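Flavin prenyltransferase UbiX (Aquifex aeolicus, PDB 2EJB) probably transfers a dimethylallyl group from dimethylallyl monophosphate to the flavin N5 and C6 of FMN, making the prenyl-FMN cofactor of UbiD decarboxylases. Local coordinates at residues Val14-Lys19 with Asp164-Val169; Gly84-Pro89 with Lys172-Leu177; Pro120-Val125 with Val147-Ser152. One frame throughout, in Å; residues are numbered along the deposited sequence.

Contact 1: Val14-Lys19 with Asp164-Val169; sequences VIYGIK and DMINFV
Helix 14-26 and helix 162-176 of the flavoprotein fold meet here, Tyr-16 and Ile-15 of the first touching Ile-166 and Val-169 of the second. The short segments cross at -68° with axes 9.6 Å apart, and Tyr-16 and Ile-166 have the nearest CA atoms. The Tyr-16 ring and Ile-166 carry the contact. With CG beside the backbone N and anti to the carbonyl carbon (chi1 -72°), the ring is carried forward until CE1 lies 3.6 Å from Val-169 CG2, approaching obliquely. The tyrosine and valine side chains run at about a right angle to each other. From the other side of the ring plane Ile-166 CA comes to 3.8 Å from Tyr-16 CE1, so this corner of the ring sits between the valine and the helix backbone, while Met-165 O lies at the ring edge.

Both helices pack against a central parallel sheet in the Rossmann-like manner, and Tyr-16 also rests on Val-88 and Leu-124 of two of its strands. With the ring cut back to an alanine, Val-169 and Ile-166 would probably lose their partner, and a gap is likely to open toward Leu-124.

Ile-166 sends its two branches to different neighbours. Its CD1 meets Ile-15 CG1 at 3.8 Å, the two chains again nearly perpendicular, whereas its CG2 packs at 3.8 Å from Lys-19 CB. Bent at chi2 and chi3, Lys-19 crosses Ile-166 at about a right angle; its CG comes to 4.0 Å from Asn-167 OD1, a van der Waals contact, and NZ is hydrogen-bonded to Gln-22 OE1. Toward the second subunit, Ile-15 packs on its Phe-155, and Met-165 meets its own counterpart there.

Contact 2: Gly84-Pro89 with Lys172-Leu177; sequences GVYVVP and KLLDVL
A chi1 of -74° swings the Tyr-86 ring away from its own carbonyl carbon and out from the strand, to Leu-173 in the last turns of helix 162-176 and Leu-177 just after it. Val-88, with CG1 anti to the backbone N, turns both methyls to Leu-173. The tyrosine hydroxyl donates to the backbone carbonyl of Leu-173, OH to O 2.8 Å. The donor stands above the carbonyl plane, 51° out of it, with a C=O...OH angle of 117°, so the bond does not follow a lone pair; the acceptor itself lies near the plane of the phenol ring, at its edge.

This is a strand-to-helix packing layer of the Rossmann-like alpha/beta fold: strand 82-90 is inside the parallel sheet, and helix 162-176 lies against one of its faces. Leu-177 reaches the phenol from the opposite direction, CD2 lying obliquely 3.5 Å from Tyr-86 CZ. That same methyl packs 3.9 Å from Gly-84 CA, where a CB would clash with it. Further along, Val-88 CG2 and Leu-173 CD1 meet tip to tip at 3.9 Å. Tyr-86 is flanked by Ile-4 and Leu-6 of strand 3-8 and by Val-122. Lys-172, predicted to bind dimethylallyl phosphate, has NZ hydrogen-bonded to Ala-128 O of the second subunit.

Contact 3: Pro120-Val125 with Val147-Ser152; sequences PLVLLV and VVVPAS
Strands 121-125 and 147-150 run parallel, their short axes 4.5 Å apart and inclined by 25°, with Val-122 paired to Val-147 and the register kept through Val-125 and Pro-150. Five backbone hydrogen bonds join the segments. At the start, Val-147 N donates to Leu-121 O and Leu-123 N to Val-147 O, both nearly straight. Val-149 N then reaches Leu-123 O at 2.7 Å. The next bond, Val-125 N to Val-149 O at 2.8 Å, is more bent, 143° at the hydrogen. The alternation brings Ala-151 N to Val-125 O at 2.7 Å; the backbone N of Pro-150 faces away from strand 121-125, and its lack of a hydrogen costs this pairing no bond. Ala-151 is the centre of an inverse gamma turn, in which Ser-152 N gives a weak bond to Pro-150 O.

On one face of the sheet Leu-124 carries the apolar contact. Its CG is anti to the backbone N (chi1 -175°), bringing CD1 to 3.7 Å from Val-149 CG1 and CG to 4.0 Å from Ala-151 CB. The other methyl of the same valine, CG2, lies 4.0 Å from Val-122 CG1, so Val-149 bridges two residues of strand 121-125. On the other face Val-125 CG2 touches Val-148 CG1 at 3.9 Å.

The pair forms a beta-alpha-beta unit through helix 132-143, whose Met-138 and Ile-141 cover Val-148. The Val-122 and Leu-124 face lies under helix 162-176, on Leu-173 and Val-169 respectively. Strand 82-90 is hydrogen-bonded along the other edge of 121-125, whereas strand 147-150 is outermost in this chain, with Val-148 bonded through its backbone to the second subunit, and Ala-151 rests on Arg-126, predicted to bind FMN.

From the N terminus, helix 14-26 supplies the first side of contact 1, strand 82-90 that of contact 2 and strand 121-125 that of contact 3. Contact 3 closes first, a short loop through helix 132-143. Helix 162-176 then closes contact 1 with residues 164-169 and contact 2 with residues 172-177. Contacts 1 and 2 therefore cross along the chain, and contact 3 is nested inside both of their loops. Gly-17 packs on Val-88, Val-169 on Leu-124 and Tyr-86 on Val-122, linking all three. Together they tie the first helix, three neighbouring sheet strands and the last helix together beside the second subunit.

Contact 1: Val14-Lys19 with Asp164-Val169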
loop_
_atom_site.group_PDB
_atom_site.type_symbol
_atom_site.label_atom_id
_atom_site.label_comp_id
_atom_site.label_asym_id
_atom_site.label_seq_id
_atom_site.Cartn_x
_atom_site.Cartn_y
_atom_site.Cartn_z
ATOM N N VAL A 14 -3.712 5.748 11.983
ATOM C CA VAL A 14 -2.974 5.904 13.228
ATOM C C VAL A 14 -3.176 4.675 14.107
ATOM O O VAL A 14 -2.393 4.422 15.022
ATOM C CB VAL A 14 -3.423 7.161 14.011
ATOM C CG1 VAL A 14 -2.801 8.404 13.402
ATOM C CG2 VAL A 14 -4.937 7.277 13.987
ATOM N N ILE A 15 -4.223 3.909 13.811
ATOM C CA ILE A 15 -4.538 2.704 14.570
ATOM C C ILE A 15 -3.400 1.682 14.491
ATOM O O ILE A 15 -3.123 0.978 15.462
ATOM C CB ILE A 15 -5.849 2.053 14.064
ATOM C CG1 ILE A 15 -6.242 0.886 14.974
ATOM C CG2 ILE A 15 -5.685 1.583 12.626
ATOM C CD1 ILE A 15 -6.664 1.313 16.366
ATOM N N TYR A 16 -2.744 1.603 13.334
ATOM C CA TYR A 16 -1.626 0.679 13.151
ATOM C C TYR A 16 -0.547 0.972 14.191
ATOM O O TYR A 16 0.051 0.056 14.759
ATOM C CB TYR A 16 -1.022 0.833 11.750
ATOM C CG TYR A 16 -1.889 0.294 10.629
ATOM C CD1 TYR A 16 -2.155 -1.071 10.523
ATOM C CD2 TYR A 16 -2.430 1.146 9.669
ATOM C CE1 TYR A 16 -2.934 -1.576 9.489
ATOM C CE2 TYR A 16 -3.215 0.652 8.626
ATOM C CZ TYR A 16 -3.462 -0.709 8.544
ATOM O OH TYR A 16 -4.240 -1.200 7.526
ATOM N N GLY A 17 -0.307 2.256 14.435
ATOM C CA GLY A 17 0.706 2.654 15.401
ATOM C C GLY A 17 0.329 2.337 16.836
ATOM O O GLY A 17 1.190 2.059 17.674
ATOM N N ILE A 18 -0.965 2.393 17.119
ATOM C CA ILE A 18 -1.477 2.097 18.453
ATOM C C ILE A 18 -1.276 0.610 18.723
ATOM O O ILE A 18 -0.722 0.221 19.754
ATOM C CB ILE A 18 -2.985 2.437 18.540
ATOM C CG1 ILE A 18 -3.182 3.943 18.405
ATOM C CG2 ILE A 18 -3.579 1.924 19.845
ATOM C CD1 ILE A 18 -2.455 4.731 19.466
ATOM N N LYS A 19 -1.717 -0.212 17.775
ATOM C CA LYS A 19 -1.597 -1.662 17.887
ATOM C C LYS A 19 -0.140 -2.090 18.027
ATOM O O LYS A 19 0.186 -2.967 18.834
ATOM C CB LYS A 19 -2.212 -2.331 16.654
ATOM C CG LYS A 19 -2.265 -3.853 16.734
ATOM C CD LYS A 19 -2.952 -4.311 18.012
ATOM C CE LYS A 19 -4.389 -3.811 18.083
ATOM N NZ LYS A 19 -5.050 -4.183 19.369
ATOM N N ASP A 164 -8.096 -8.226 12.052
ATOM C CA ASP A 164 -7.223 -9.235 11.464
ATOM C C ASP A 164 -6.257 -8.611 10.465
ATOM O O ASP A 164 -5.145 -9.097 10.289
ATOM C CB ASP A 164 -8.043 -10.327 10.771
ATOM C CG ASP A 164 -8.786 -11.213 11.753
ATOM O OD1 ASP A 164 -8.456 -11.170 12.954
ATOM O OD2 ASP A 164 -9.687 -11.962 11.318
ATOM N N MET A 165 -6.685 -7.539 9.807
ATOM C CA MET A 165 -5.826 -6.870 8.840
ATOM C C MET A 165 -4.804 -5.976 9.537
ATOM O O MET A 165 -3.669 -5.837 9.078
ATOM C CB MET A 165 -6.668 -6.059 7.856
ATOM C CG MET A 165 -7.475 -6.934 6.900
ATOM S SD MET A 165 -8.276 -5.996 5.591
ATOM C CE MET A 165 -9.758 -5.478 6.430
ATOM N N ILE A 166 -5.208 -5.375 10.653
ATOM C CA ILE A 166 -4.311 -4.521 11.421
ATOM C C ILE A 166 -3.165 -5.367 11.978
ATOM O O ILE A 166 -2.003 -4.967 11.935
ATOM C CB ILE A 166 -5.045 -3.860 12.601
ATOM C CG1 ILE A 166 -6.182 -2.978 12.080
ATOM C CG2 ILE A 166 -4.068 -3.037 13.424
ATOM C CD1 ILE A 166 -7.025 -2.351 13.174
ATOM N N ASN A 167 -3.500 -6.542 12.500
ATOM C CA ASN A 167 -2.498 -7.439 13.058
ATOM C C ASN A 167 -1.542 -7.925 11.981
ATOM O O ASN A 167 -0.357 -8.130 12.242
ATOM C CB ASN A 167 -3.177 -8.629 13.743
ATOM C CG ASN A 167 -3.723 -8.277 15.115
ATOM O OD1 ASN A 167 -4.045 -7.123 15.390
ATOM N ND2 ASN A 167 -3.841 -9.277 15.978
ATOM N N PHE A 168 -2.060 -8.118 10.771
ATOM C CA PHE A 168 -1.220 -8.565 9.662
ATOM C C PHE A 168 -0.126 -7.534 9.416
ATOM O O PHE A 168 1.061 -7.860 9.381
ATOM C CB PHE A 168 -2.036 -8.730 8.378
ATOM C CG PHE A 168 -1.186 -8.949 7.156
ATOM C CD1 PHE A 168 -0.649 -10.202 6.876
ATOM C CD2 PHE A 168 -0.862 -7.883 6.320
ATOM C CE1 PHE A 168 0.209 -10.389 5.786
ATOM C CE2 PHE A 168 -0.005 -8.058 5.231
ATOM C CZ PHE A 168 0.532 -9.315 4.964
ATOM N N VAL A 169 -0.535 -6.281 9.245
ATOM C CA VAL A 169 0.410 -5.204 8.995
ATOM C C VAL A 169 1.381 -5.042 10.169
ATOM O O VAL A 169 2.583 -4.858 9.966
ATOM C CB VAL A 169 -0.330 -3.881 8.740
ATOM C CG1 VAL A 169 0.668 -2.767 8.473
ATOM C CG2 VAL A 169 -1.274 -4.047 7.549
#

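Contact 2: Gly84-Pro89 with Lys172-Leu177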
loop_
_atom_site.group_PDB
_atom_site.type_symbol
_atom_site.label_atom_id
_atom_site.label_comp_id
_atom_site.label_asym_id
_atom_site.label_seq_id
_atom_site.Cartn_x
_atom_site.Cartn_y
_atom_site.Cartn_z
ATOM N N GLY A 84 15.723 -0.306 16.851
ATOM C CA GLY A 84 15.158 0.247 15.634
ATOM C C GLY A 84 14.211 1.406 15.875
ATOM O O GLY A 84 13.817 1.693 17.010
ATOM N N VAL A 85 13.851 2.087 14.797
ATOM C CA VAL A 85 12.940 3.213 14.889
ATOM C C VAL A 85 11.758 3.016 13.966
ATOM O O VAL A 85 11.931 2.802 12.763
ATOM C CB VAL A 85 13.623 4.533 14.503
ATOM C CG1 VAL A 85 12.588 5.654 14.439
ATOM C CG2 VAL A 85 14.700 4.871 15.518
ATOM N N TYR A 86 10.561 3.087 14.536
ATOM C CA TYR A 86 9.326 2.951 13.773
ATOM C C TYR A 86 8.653 4.303 13.623
ATOM O O TYR A 86 8.645 5.111 14.555
ATOM C CB TYR A 86 8.327 2.022 14.474
ATOM C CG TYR A 86 8.659 0.549 14.417
ATOM C CD1 TYR A 86 9.002 -0.152 15.575
ATOM C CD2 TYR A 86 8.605 -0.153 13.215
ATOM C CE1 TYR A 86 9.281 -1.515 15.535
ATOM C CE2 TYR A 86 8.882 -1.515 13.165
ATOM C CZ TYR A 86 9.218 -2.189 14.329
ATOM O OH TYR A 86 9.487 -3.536 14.292
ATOM N N VAL A 87 8.099 4.540 12.441
ATOM C CA VAL A 87 7.352 5.756 12.147
ATOM C C VAL A 87 6.077 5.160 11.563
ATOM O O VAL A 87 5.947 4.966 10.349
ATOM C CB VAL A 87 8.066 6.646 11.102
ATOM C CG1 VAL A 87 7.207 7.858 10.782
ATOM C CG2 VAL A 87 9.417 7.103 11.646
ATOM N N VAL A 88 5.152 4.844 12.466
ATOM C CA VAL A 88 3.891 4.200 12.128
ATOM C C VAL A 88 2.669 4.894 12.734
ATOM O O VAL A 88 2.488 4.901 13.953
ATOM C CB VAL A 88 3.901 2.733 12.628
ATOM C CG1 VAL A 88 2.593 2.045 12.268
ATOM C CG2 VAL A 88 5.101 1.985 12.046
ATOM N N PRO A 89 1.831 5.512 11.889
ATOM C CA PRO A 89 2.013 5.557 10.436
ATOM C C PRO A 89 2.888 6.749 10.072
ATOM O O PRO A 89 3.021 7.685 10.853
ATOM C CB PRO A 89 0.590 5.717 9.919
ATOM C CG PRO A 89 -0.020 6.609 10.957
ATOM C CD PRO A 89 0.492 6.007 12.265
ATOM N N LYS A 172 3.958 -7.633 10.050
ATOM C CA LYS A 172 4.927 -7.361 9.000
ATOM C C LYS A 172 5.977 -6.389 9.526
ATOM O O LYS A 172 7.168 -6.542 9.266
ATOM C CB LYS A 172 4.228 -6.757 7.776
ATOM C CG LYS A 172 3.863 -7.770 6.701
ATOM C CD LYS A 172 5.124 -8.289 6.023
ATOM C CE LYS A 172 4.808 -9.192 4.847
ATOM N NZ LYS A 172 6.052 -9.695 4.192
ATOM N N LEU A 173 5.520 -5.390 10.273
ATOM C CA LEU A 173 6.421 -4.392 10.835
ATOM C C LEU A 173 7.392 -5.009 11.828
ATOM O O LEU A 173 8.565 -4.647 11.863
ATOM C CB LEU A 173 5.614 -3.288 11.505
ATOM C CG LEU A 173 4.885 -2.400 10.498
ATOM C CD1 LEU A 173 3.826 -1.565 11.205
ATOM C CD2 LEU A 173 5.908 -1.512 9.783
ATOM N N LEU A 174 6.900 -5.938 12.637
ATOM C CA LEU A 174 7.756 -6.593 13.610
ATOM C C LEU A 174 8.750 -7.516 12.915
ATOM O O LEU A 174 9.905 -7.602 13.322
ATOM C CB LEU A 174 6.911 -7.361 14.634
ATOM C CG LEU A 174 6.208 -6.433 15.640
ATOM C CD1 LEU A 174 5.168 -7.211 16.423
ATOM C CD2 LEU A 174 7.229 -5.788 16.568
ATOM N N ASP A 175 8.313 -8.197 11.857
ATOM C CA ASP A 175 9.206 -9.088 11.124
ATOM C C ASP A 175 10.373 -8.314 10.525
ATOM O O ASP A 175 11.469 -8.852 10.379
ATOM C CB ASP A 175 8.464 -9.816 9.999
ATOM C CG ASP A 175 7.476 -10.839 10.515
ATOM O OD1 ASP A 175 7.628 -11.283 11.676
ATOM O OD2 ASP A 175 6.559 -11.214 9.752
ATOM N N VAL A 176 10.133 -7.054 10.166
ATOM C CA VAL A 176 11.189 -6.237 9.591
ATOM C C VAL A 176 12.386 -6.177 10.539
ATOM O O VAL A 176 13.537 -6.219 10.103
ATOM C CB VAL A 176 10.707 -4.799 9.302
ATOM C CG1 VAL A 176 11.883 -3.935 8.857
ATOM C CG2 VAL A 176 9.635 -4.819 8.225
ATOM N N LEU A 177 12.124 -6.090 11.837
ATOM C CA LEU A 177 13.217 -6.023 12.793
ATOM C C LEU A 177 13.487 -7.349 13.500
ATOM O O LEU A 177 14.182 -7.392 14.515
ATOM C CB LEU A 177 12.946 -4.901 13.800
ATOM C CG LEU A 177 13.524 -3.521 13.443
ATOM C CD1 LEU A 177 13.479 -3.250 11.946
ATOM C CD2 LEU A 177 12.747 -2.468 14.208
#

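Contact 3: Pro120-Val125 with Val147-Ser152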
loop_
_atom_site.group_PDB
_atom_site.type_symbol
_atom_site.label_atom_id
_atom_site.label_comp_id
_atom_site.label_asym_id
_atom_site.label_seq_id
_atom_site.Cartn_x
_atom_site.Cartn_y
_atom_site.Cartn_z
ATOM N N PRO A 120 18.261 0.940 12.396
ATOM C CA PRO A 120 17.118 0.508 11.589
ATOM C C PRO A 120 15.964 1.512 11.635
ATOM O O PRO A 120 15.546 1.949 12.712
ATOM C CB PRO A 120 16.755 -0.839 12.208
ATOM C CG PRO A 120 18.114 -1.379 12.625
ATOM C CD PRO A 120 18.755 -0.158 13.251
ATOM N N LEU A 121 15.471 1.883 10.458
ATOM C CA LEU A 121 14.366 2.833 10.331
ATOM C C LEU A 121 13.251 2.173 9.522
ATOM O O LEU A 121 13.464 1.758 8.378
ATOM C CB LEU A 121 14.836 4.106 9.623
ATOM C CG LEU A 121 13.747 5.153 9.350
ATOM C CD1 LEU A 121 13.188 5.700 10.672
ATOM C CD2 LEU A 121 14.322 6.275 8.511
ATOM N N VAL A 122 12.062 2.081 10.112
ATOM C CA VAL A 122 10.931 1.446 9.439
ATOM C C VAL A 122 9.731 2.389 9.322
ATOM O O VAL A 122 9.257 2.933 10.319
ATOM C CB VAL A 122 10.506 0.168 10.192
ATOM C CG1 VAL A 122 9.517 -0.627 9.362
ATOM C CG2 VAL A 122 11.737 -0.678 10.512
ATOM N N LEU A 123 9.238 2.565 8.102
ATOM C CA LEU A 123 8.101 3.452 7.844
ATOM C C LEU A 123 6.890 2.703 7.290
ATOM O O LEU A 123 7.030 1.802 6.456
ATOM C CB LEU A 123 8.512 4.544 6.846
ATOM C CG LEU A 123 9.337 5.775 7.257
ATOM C CD1 LEU A 123 10.241 5.486 8.434
ATOM C CD2 LEU A 123 10.134 6.263 6.040
ATOM N N LEU A 124 5.701 3.064 7.772
ATOM C CA LEU A 124 4.475 2.448 7.280
ATOM C C LEU A 124 3.766 3.543 6.514
ATOM O O LEU A 124 3.254 4.488 7.109
ATOM C CB LEU A 124 3.569 1.946 8.418
ATOM C CG LEU A 124 2.348 1.184 7.868
ATOM C CD1 LEU A 124 2.806 -0.181 7.381
ATOM C CD2 LEU A 124 1.274 1.023 8.942
ATOM N N VAL A 125 3.758 3.431 5.191
ATOM C CA VAL A 125 3.122 4.439 4.354
ATOM C C VAL A 125 1.715 4.022 3.951
ATOM O O VAL A 125 1.465 2.874 3.589
ATOM C CB VAL A 125 3.961 4.715 3.089
ATOM C CG1 VAL A 125 3.254 5.744 2.222
ATOM C CG2 VAL A 125 5.352 5.224 3.489
ATOM N N VAL A 147 13.536 0.860 5.616
ATOM C CA VAL A 147 12.558 -0.086 5.100
ATOM C C VAL A 147 11.194 0.567 5.012
ATOM O O VAL A 147 10.689 1.119 5.994
ATOM C CB VAL A 147 12.428 -1.323 5.999
ATOM C CG1 VAL A 147 11.260 -2.179 5.528
ATOM C CG2 VAL A 147 13.720 -2.128 5.965
ATOM N N VAL A 148 10.600 0.506 3.831
ATOM C CA VAL A 148 9.288 1.088 3.628
ATOM C C VAL A 148 8.236 -0.002 3.541
ATOM O O VAL A 148 8.313 -0.900 2.699
ATOM C CB VAL A 148 9.246 1.948 2.345
ATOM C CG1 VAL A 148 7.824 2.469 2.110
ATOM C CG2 VAL A 148 10.210 3.118 2.481
ATOM N N VAL A 149 7.256 0.079 4.429
ATOM C CA VAL A 149 6.177 -0.891 4.461
ATOM C C VAL A 149 4.869 -0.177 4.162
ATOM O O VAL A 149 4.453 0.703 4.915
ATOM C CB VAL A 149 6.048 -1.551 5.852
ATOM C CG1 VAL A 149 5.020 -2.672 5.792
ATOM C CG2 VAL A 149 7.405 -2.078 6.323
ATOM N N PRO A 150 4.213 -0.527 3.048
ATOM C CA PRO A 150 2.944 0.132 2.734
ATOM C C PRO A 150 1.872 -0.519 3.596
ATOM O O PRO A 150 1.969 -1.701 3.904
ATOM C CB PRO A 150 2.752 -0.188 1.258
ATOM C CG PRO A 150 3.286 -1.581 1.183
ATOM C CD PRO A 150 4.578 -1.484 1.988
ATOM N N ALA A 151 0.865 0.240 4.005
ATOM C CA ALA A 151 -0.193 -0.348 4.814
ATOM C C ALA A 151 -1.130 -1.070 3.849
ATOM O O ALA A 151 -2.235 -0.607 3.577
ATOM C CB ALA A 151 -0.940 0.736 5.588
ATOM N N SER A 152 -0.666 -2.201 3.318
ATOM C CA SER A 152 -1.450 -2.992 2.368
ATOM C C SER A 152 -1.660 -4.401 2.910
ATOM O O SER A 152 -0.904 -5.324 2.577
ATOM C CB SER A 152 -0.722 -3.070 1.015
ATOM O OG SER A 152 -0.436 -1.776 0.504
#